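Local coordinates for Orf c02003 protein (Sulfolobus solfataricus P2, PDB 2Q00) that is of unknown function but belongs to the archaeal PaREP1/PaREP8 family and folds as a compact all-helical domain, at residues A[27-31]-A[86-90]; A[33-38]-A[111-115]. All blocks are in the same frame, centred on the assembly; numbering follows the deposited sequence.

Contact 1 (A[27-31]-A[86-90]); sequences CEKYY and AWTLH
Tyr31 and His90 form an offset stack, ring centroids 3.9 Å apart and planes 7° from parallel, between two roughly antiparallel helix segments. His90 CB sits over the phenol centre as a CH-pi contact, 3.5 Å from the centroid, while ND1 lies over the rim, 3.3 Å from Tyr31 CE2. With CG opposite its backbone N, chi1 179° carries the Tyr31 ring across toward 86-90, and its OH meets the edge of the Trp87 ring. With an alanine in place of Tyr31, the His90 ring would probably lose its stacking partner and be freer to turn, and a gap would open between the helices.

Glu28 OE1 is buried at the edge of the imidazole, 3.1 Å from His90 CD2, with no hydrogen-bonding partner; the carboxylate is turned 66° from the ring.

The apolar part centres on Leu89, whose two methyls divide their work: CD1 packs on Tyr30 CB and CD2 on Cys27 SG, each at 3.8 Å. Ala86 CB adds a contact to Tyr31 CD1.

Around this pairing of helices 23-45 and 79-95, helix 6-19 takes the Tyr30 hydroxyl through a hydrogen bond to Glu15, and helix 101-122 packs Leu107 and Val111 against Leu89.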
ATOM      1  N   CYS A  27      -7.595   8.338  -0.436  1.00 46.41           N
ATOM      2  CA  CYS A  27      -7.602   7.020   0.211  1.00 45.36           C
ATOM      3  C   CYS A  27      -7.325   5.903  -0.786  1.00 42.26           C
ATOM      4  O   CYS A  27      -6.488   5.029  -0.549  1.00 46.26           O
ATOM      5  CB  CYS A  27      -8.957   6.749   0.886  1.00 47.65           C
ATOM      6  SG  CYS A  27      -9.288   7.765   2.341  1.00 49.54           S
ATOM      7  N   GLU A  28      -8.037   5.928  -1.904  1.00 44.95           N
ATOM      8  CA  GLU A  28      -7.866   4.904  -2.920  1.00 46.81           C
ATOM      9  C   GLU A  28      -6.459   4.909  -3.518  1.00 44.64           C
ATOM     10  O   GLU A  28      -5.902   3.848  -3.807  1.00 45.73           O
ATOM     11  CB  GLU A  28      -8.923   5.067  -4.018  1.00 46.42           C
ATOM     12  CG  GLU A  28      -8.972   3.891  -5.000  1.00 57.18           C
ATOM     13  CD  GLU A  28      -8.752   2.529  -4.327  1.00 71.66           C
ATOM     14  OE1 GLU A  28      -9.412   2.229  -3.305  1.00 72.19           O
ATOM     15  OE2 GLU A  28      -7.909   1.752  -4.827  1.00 77.88           O
ATOM     16  N   LYS A  29      -5.876   6.094  -3.695  1.00 45.36           N
ATOM     17  CA  LYS A  29      -4.534   6.181  -4.260  1.00 44.66           C
ATOM     18  C   LYS A  29      -3.509   5.708  -3.254  1.00 44.77           C
ATOM     19  O   LYS A  29      -2.510   5.073  -3.624  1.00 45.70           O
ATOM     20  CB  LYS A  29      -4.215   7.608  -4.709  1.00 48.11           C
ATOM     21  CG  LYS A  29      -4.482   7.856  -6.191  1.00 47.14           C
ATOM     22  CD  LYS A  29      -5.945   8.057  -6.506  1.00 55.13           C
ATOM     23  CE  LYS A  29      -6.322   7.422  -7.845  1.00 56.34           C
ATOM     24  NZ  LYS A  29      -5.298   7.621  -8.910  1.00 54.67           N
ATOM     25  N   TYR A  30      -3.753   6.017  -1.981  1.00 45.60           N
ATOM     26  CA  TYR A  30      -2.856   5.582  -0.920  1.00 43.03           C
ATOM     27  C   TYR A  30      -2.889   4.065  -0.870  1.00 42.52           C
ATOM     28  O   TYR A  30      -1.866   3.422  -0.660  1.00 44.35           O
ATOM     29  CB  TYR A  30      -3.290   6.138   0.434  1.00 45.33           C
ATOM     30  CG  TYR A  30      -2.902   7.580   0.681  1.00 43.99           C
ATOM     31  CD1 TYR A  30      -1.562   7.961   0.702  1.00 42.82           C
ATOM     32  CD2 TYR A  30      -3.878   8.560   0.913  1.00 44.58           C
ATOM     33  CE1 TYR A  30      -1.195   9.281   0.944  1.00 45.68           C
ATOM     34  CE2 TYR A  30      -3.524   9.888   1.164  1.00 43.59           C
ATOM     35  CZ  TYR A  30      -2.172  10.245   1.178  1.00 44.42           C
ATOM     36  OH  TYR A  30      -1.781  11.543   1.433  1.00 47.35           O
ATOM     37  N   TYR A  31      -4.074   3.493  -1.053  1.00 41.47           N
ATOM     38  CA  TYR A  31      -4.191   2.044  -1.025  1.00 44.99           C
ATOM     39  C   TYR A  31      -3.452   1.446  -2.225  1.00 42.63           C
ATOM     40  O   TYR A  31      -2.706   0.486  -2.085  1.00 45.01           O
ATOM     41  CB  TYR A  31      -5.656   1.616  -1.046  1.00 48.33           C
ATOM     42  CG  TYR A  31      -5.823   0.112  -1.042  1.00 51.97           C
ATOM     43  CD1 TYR A  31      -5.391  -0.653   0.047  1.00 50.53           C
ATOM     44  CD2 TYR A  31      -6.394  -0.550  -2.132  1.00 50.28           C
ATOM     45  CE1 TYR A  31      -5.523  -2.033   0.047  1.00 46.84           C
ATOM     46  CE2 TYR A  31      -6.530  -1.930  -2.140  1.00 47.77           C
ATOM     47  CZ  TYR A  31      -6.088  -2.666  -1.046  1.00 52.78           C
ATOM     48  OH  TYR A  31      -6.176  -4.031  -1.055  1.00 59.58           O
ATOM     49  N   ALA A  86      -3.521   0.192   5.178  1.00 44.41           N
ATOM     50  CA  ALA A  86      -3.823   0.367   3.771  1.00 42.51           C
ATOM     51  C   ALA A  86      -5.233  -0.184   3.528  1.00 44.85           C
ATOM     52  O   ALA A  86      -6.063   0.456   2.867  1.00 44.54           O
ATOM     53  CB  ALA A  86      -2.777  -0.388   2.898  1.00 37.24           C
ATOM     54  N   TRP A  87      -5.501  -1.368   4.078  1.00 43.23           N
ATOM     55  CA  TRP A  87      -6.803  -2.009   3.913  1.00 42.79           C
ATOM     56  C   TRP A  87      -7.900  -1.114   4.475  1.00 42.41           C
ATOM     57  O   TRP A  87      -8.937  -0.926   3.839  1.00 41.47           O
ATOM     58  CB  TRP A  87      -6.799  -3.382   4.612  1.00 46.49           C
ATOM     59  CG  TRP A  87      -8.046  -4.206   4.387  1.00 53.55           C
ATOM     60  CD1 TRP A  87      -8.976  -4.570   5.329  1.00 55.42           C
ATOM     61  CD2 TRP A  87      -8.526  -4.721   3.137  1.00 56.55           C
ATOM     62  NE1 TRP A  87     -10.006  -5.270   4.737  1.00 52.08           N
ATOM     63  CE2 TRP A  87      -9.756  -5.377   3.394  1.00 56.32           C
ATOM     64  CE3 TRP A  87      -8.043  -4.691   1.825  1.00 52.61           C
ATOM     65  CZ2 TRP A  87     -10.505  -5.992   2.384  1.00 56.23           C
ATOM     66  CZ3 TRP A  87      -8.789  -5.300   0.823  1.00 55.29           C
ATOM     67  CH2 TRP A  87     -10.008  -5.941   1.107  1.00 56.94           C
ATOM     68  N   THR A  88      -7.657  -0.545   5.656  1.00 42.70           N
ATOM     69  CA  THR A  88      -8.636   0.340   6.306  1.00 45.24           C
ATOM     70  C   THR A  88      -8.950   1.524   5.415  1.00 45.12           C
ATOM     71  O   THR A  88     -10.108   1.936   5.275  1.00 45.40           O
ATOM     72  CB  THR A  88      -8.122   0.920   7.626  1.00 44.87           C
ATOM     73  OG1 THR A  88      -7.762  -0.139   8.519  1.00 46.34           O
ATOM     74  CG2 THR A  88      -9.198   1.794   8.256  1.00 41.63           C
ATOM     75  N   LEU A  89      -7.902   2.092   4.833  1.00 46.78           N
ATOM     76  CA  LEU A  89      -8.073   3.214   3.934  1.00 44.44           C
ATOM     77  C   LEU A  89      -8.963   2.754   2.785  1.00 46.83           C
ATOM     78  O   LEU A  89      -9.875   3.469   2.370  1.00 46.86           O
ATOM     79  CB  LEU A  89      -6.707   3.681   3.394  1.00 44.81           C
ATOM     80  CG  LEU A  89      -5.908   4.596   4.323  1.00 39.58           C
ATOM     81  CD1 LEU A  89      -4.504   4.812   3.825  1.00 36.95           C
ATOM     82  CD2 LEU A  89      -6.653   5.914   4.419  1.00 40.25           C
ATOM     83  N   HIS A  90      -8.695   1.550   2.288  1.00 46.68           N
ATOM     84  CA  HIS A  90      -9.447   0.995   1.174  1.00 49.38           C
ATOM     85  C   HIS A  90     -10.935   0.822   1.474  1.00 51.28           C
ATOM     86  O   HIS A  90     -11.788   1.383   0.778  1.00 49.83           O
ATOM     87  CB  HIS A  90      -8.854  -0.358   0.770  1.00 47.91           C
ATOM     88  CG  HIS A  90      -9.450  -0.931  -0.478  1.00 53.40           C
ATOM     89  ND1 HIS A  90      -9.509  -2.287  -0.721  1.00 60.29           N
ATOM     90  CD2 HIS A  90      -9.996  -0.329  -1.562  1.00 49.15           C
ATOM     91  CE1 HIS A  90     -10.068  -2.498  -1.900  1.00 51.80           C
ATOM     92  NE2 HIS A  90     -10.371  -1.325  -2.431  1.00 53.10           N
TER

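Contact 2 (A[33-38]-A[111-115])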
ATOM      1  N   ALA A  33      -1.044   2.699  -3.734  1.00 41.26           N
ATOM      2  CA  ALA A  33       0.376   2.883  -3.459  1.00 41.75           C
ATOM      3  C   ALA A  33       0.844   1.703  -2.621  1.00 42.57           C
ATOM      4  O   ALA A  33       1.939   1.174  -2.825  1.00 45.56           O
ATOM      5  CB  ALA A  33       0.627   4.207  -2.693  1.00 37.92           C
ATOM      6  N   ALA A  34       0.003   1.290  -1.676  1.00 45.31           N
ATOM      7  CA  ALA A  34       0.331   0.167  -0.796  1.00 41.91           C
ATOM      8  C   ALA A  34       0.370  -1.146  -1.562  1.00 39.53           C
ATOM      9  O   ALA A  34       1.263  -1.971  -1.354  1.00 41.65           O
ATOM     10  CB  ALA A  34      -0.676   0.074   0.340  1.00 40.77           C
ATOM     11  N   GLU A  35      -0.593  -1.342  -2.454  1.00 40.33           N
ATOM     12  CA  GLU A  35      -0.618  -2.572  -3.217  1.00 43.75           C
ATOM     13  C   GLU A  35       0.680  -2.731  -4.015  1.00 43.39           C
ATOM     14  O   GLU A  35       1.300  -3.801  -4.007  1.00 43.24           O
ATOM     15  CB  GLU A  35      -1.814  -2.590  -4.153  1.00 43.39           C
ATOM     16  CG  GLU A  35      -1.878  -3.864  -4.982  1.00 54.72           C
ATOM     17  CD  GLU A  35      -3.122  -3.953  -5.844  1.00 66.06           C
ATOM     18  OE1 GLU A  35      -4.232  -3.689  -5.322  1.00 73.62           O
ATOM     19  OE2 GLU A  35      -2.986  -4.302  -7.039  1.00 71.00           O
ATOM     20  N   GLU A  36       1.100  -1.649  -4.672  1.00 44.15           N
ATOM     21  CA  GLU A  36       2.321  -1.655  -5.471  1.00 42.95           C
ATOM     22  C   GLU A  36       3.554  -1.899  -4.618  1.00 42.00           C
ATOM     23  O   GLU A  36       4.507  -2.548  -5.058  1.00 44.55           O
ATOM     24  CB  GLU A  36       2.474  -0.332  -6.221  1.00 44.85           C
ATOM     25  CG  GLU A  36       1.345  -0.050  -7.193  1.00 45.93           C
ATOM     26  CD  GLU A  36       1.252  -1.099  -8.276  1.00 49.11           C
ATOM     27  OE1 GLU A  36       2.270  -1.321  -8.964  1.00 43.90           O
ATOM     28  OE2 GLU A  36       0.164  -1.698  -8.438  1.00 53.48           O
ATOM     29  N   ALA A  37       3.543  -1.374  -3.401  1.00 43.91           N
ATOM     30  CA  ALA A  37       4.676  -1.553  -2.502  1.00 43.92           C
ATOM     31  C   ALA A  37       4.848  -3.031  -2.193  1.00 44.14           C
ATOM     32  O   ALA A  37       5.968  -3.543  -2.148  1.00 44.30           O
ATOM     33  CB  ALA A  37       4.453  -0.774  -1.220  1.00 46.86           C
ATOM     34  N   ILE A  38       3.726  -3.713  -1.980  1.00 46.12           N
ATOM     35  CA  ILE A  38       3.741  -5.144  -1.685  1.00 47.74           C
ATOM     36  C   ILE A  38       4.252  -5.948  -2.891  1.00 49.54           C
ATOM     37  O   ILE A  38       5.115  -6.824  -2.743  1.00 46.62           O
ATOM     38  CB  ILE A  38       2.330  -5.655  -1.326  1.00 49.89           C
ATOM     39  CG1 ILE A  38       1.819  -4.962  -0.051  1.00 51.19           C
ATOM     40  CG2 ILE A  38       2.372  -7.162  -1.164  1.00 44.01           C
ATOM     41  CD1 ILE A  38       2.626  -5.283   1.220  1.00 45.18           C
ATOM     42  N   VAL A 111       1.264   3.948   5.155  1.00 45.28           N
ATOM     43  CA  VAL A 111       1.479   3.622   3.748  1.00 50.15           C
ATOM     44  C   VAL A 111       2.852   4.162   3.324  1.00 49.07           C
ATOM     45  O   VAL A 111       3.620   3.466   2.665  1.00 50.44           O
ATOM     46  CB  VAL A 111       0.405   4.260   2.845  1.00 48.24           C
ATOM     47  CG1 VAL A 111       0.726   3.974   1.386  1.00 56.95           C
ATOM     48  CG2 VAL A 111      -0.967   3.714   3.203  1.00 52.47           C
ATOM     49  N   ARG A 112       3.153   5.400   3.719  1.00 49.25           N
ATOM     50  CA  ARG A 112       4.428   6.020   3.379  1.00 50.32           C
ATOM     51  C   ARG A 112       5.590   5.124   3.789  1.00 52.11           C
ATOM     52  O   ARG A 112       6.511   4.877   3.010  1.00 54.64           O
ATOM     53  CB  ARG A 112       4.585   7.369   4.083  1.00 51.05           C
ATOM     54  CG  ARG A 112       5.647   8.280   3.457  1.00 58.04           C
ATOM     55  CD  ARG A 112       6.299   9.221   4.482  1.00 61.14           C
ATOM     56  NE  ARG A 112       6.714  10.505   3.903  1.00 72.54           N
ATOM     57  CZ  ARG A 112       7.556  10.658   2.877  1.00 80.70           C
ATOM     58  NH1 ARG A 112       8.110   9.605   2.276  1.00 79.46           N
ATOM     59  NH2 ARG A 112       7.837  11.881   2.436  1.00 75.23           N
ATOM     60  N   LYS A 113       5.539   4.637   5.019  1.00 50.46           N
ATOM     61  CA  LYS A 113       6.585   3.777   5.561  1.00 47.59           C
ATOM     62  C   LYS A 113       6.684   2.495   4.745  1.00 44.44           C
ATOM     63  O   LYS A 113       7.758   1.940   4.538  1.00 43.98           O
ATOM     64  CB  LYS A 113       6.264   3.449   7.029  1.00 48.89           C
ATOM     65  CG  LYS A 113       7.447   2.952   7.854  1.00 56.99           C
ATOM     66  CD  LYS A 113       7.133   3.012   9.358  1.00 64.47           C
ATOM     67  CE  LYS A 113       8.301   2.543  10.226  1.00 65.88           C
ATOM     68  NZ  LYS A 113       7.918   2.518  11.669  1.00 68.92           N
ATOM     69  N   LEU A 114       5.541   2.029   4.282  1.00 44.61           N
ATOM     70  CA  LEU A 114       5.505   0.814   3.500  1.00 45.45           C
ATOM     71  C   LEU A 114       6.132   1.085   2.144  1.00 46.22           C
ATOM     72  O   LEU A 114       6.950   0.311   1.653  1.00 43.84           O
ATOM     73  CB  LEU A 114       4.052   0.372   3.337  1.00 44.73           C
ATOM     74  CG  LEU A 114       3.786  -0.897   2.547  1.00 45.53           C
ATOM     75  CD1 LEU A 114       4.672  -2.031   3.047  1.00 42.56           C
ATOM     76  CD2 LEU A 114       2.312  -1.237   2.671  1.00 44.82           C
ATOM     77  N   VAL A 115       5.750   2.204   1.550  1.00 46.54           N
ATOM     78  CA  VAL A 115       6.255   2.569   0.242  1.00 49.19           C
ATOM     79  C   VAL A 115       7.776   2.640   0.242  1.00 53.04           C
ATOM     80  O   VAL A 115       8.425   2.039  -0.615  1.00 54.62           O
ATOM     81  CB  VAL A 115       5.666   3.920  -0.217  1.00 45.74           C
ATOM     82  CG1 VAL A 115       6.318   4.374  -1.505  1.00 43.69           C
ATOM     83  CG2 VAL A 115       4.162   3.778  -0.417  1.00 44.28           C
TER
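Leu114 projects from helix 101-122 into a small patch made by Ala34, Ala37 and Ile38 of helix 23-45, a near-parallel helix-helix packing in which the two helices lie side by side within a helical bundle. The segments run 29° apart, with axes 9.0 Å from each other at closest approach. The face of 33-38 is lined by small alanine methyls, and Leu114, Val111 and Val115 bring the larger side chains to the interface.

Leu114 holds its CG opposite the backbone N (chi1 -180°), which carries the branch point across to Ala37 CB at 3.8 Å. From there the isobutyl group spreads its methyls along the neighbouring helix: CD2 turns back to Ala34 CB, at 4.0 Å, while CD1 approaches Ile38 CD1 more loosely, at 4.3 Å. Ile38 starts out along the flank of its helix, and it is the tip of its longer branch that reaches Leu114.

The two valines lie one turn apart. Val111 sends CG1 to Ala33 and Ala34, whereas Val115 lays CG2 against Ala33 and also brings its CA to 4.1 Å from Ala37 CB. The side-chain contacts are wholly apolar.

Helix 79-95 closes in through Trp83, against Ala34 and Ile38, and Tyr10 of helix 6-19 touches Ala33. The Val111 methyl is shared between side chain and backbone: CG1 is 4.1 Å from Ala33 CB and also 4.1 Å from Ala34 N.

In the fold
Helix 23-45 is common to both contacts: 27-31 meets helix 79-95, and nearly two turns later 33-38 meets helix 101-122. The centres of contacts 1 and 2 lie about 10 Å apart, and their side chains touch directly: Leu89 CD1 of contact 1 packs at 3.8 Å on Val111 CG2 of contact 2. Val111 therefore uses its two methyls on different partners, joining all three helices. Contact 2 is the more central, about 3 Å between its centre and that of the chain, against about 7 Å for contact 1. Together they describe one continuous core.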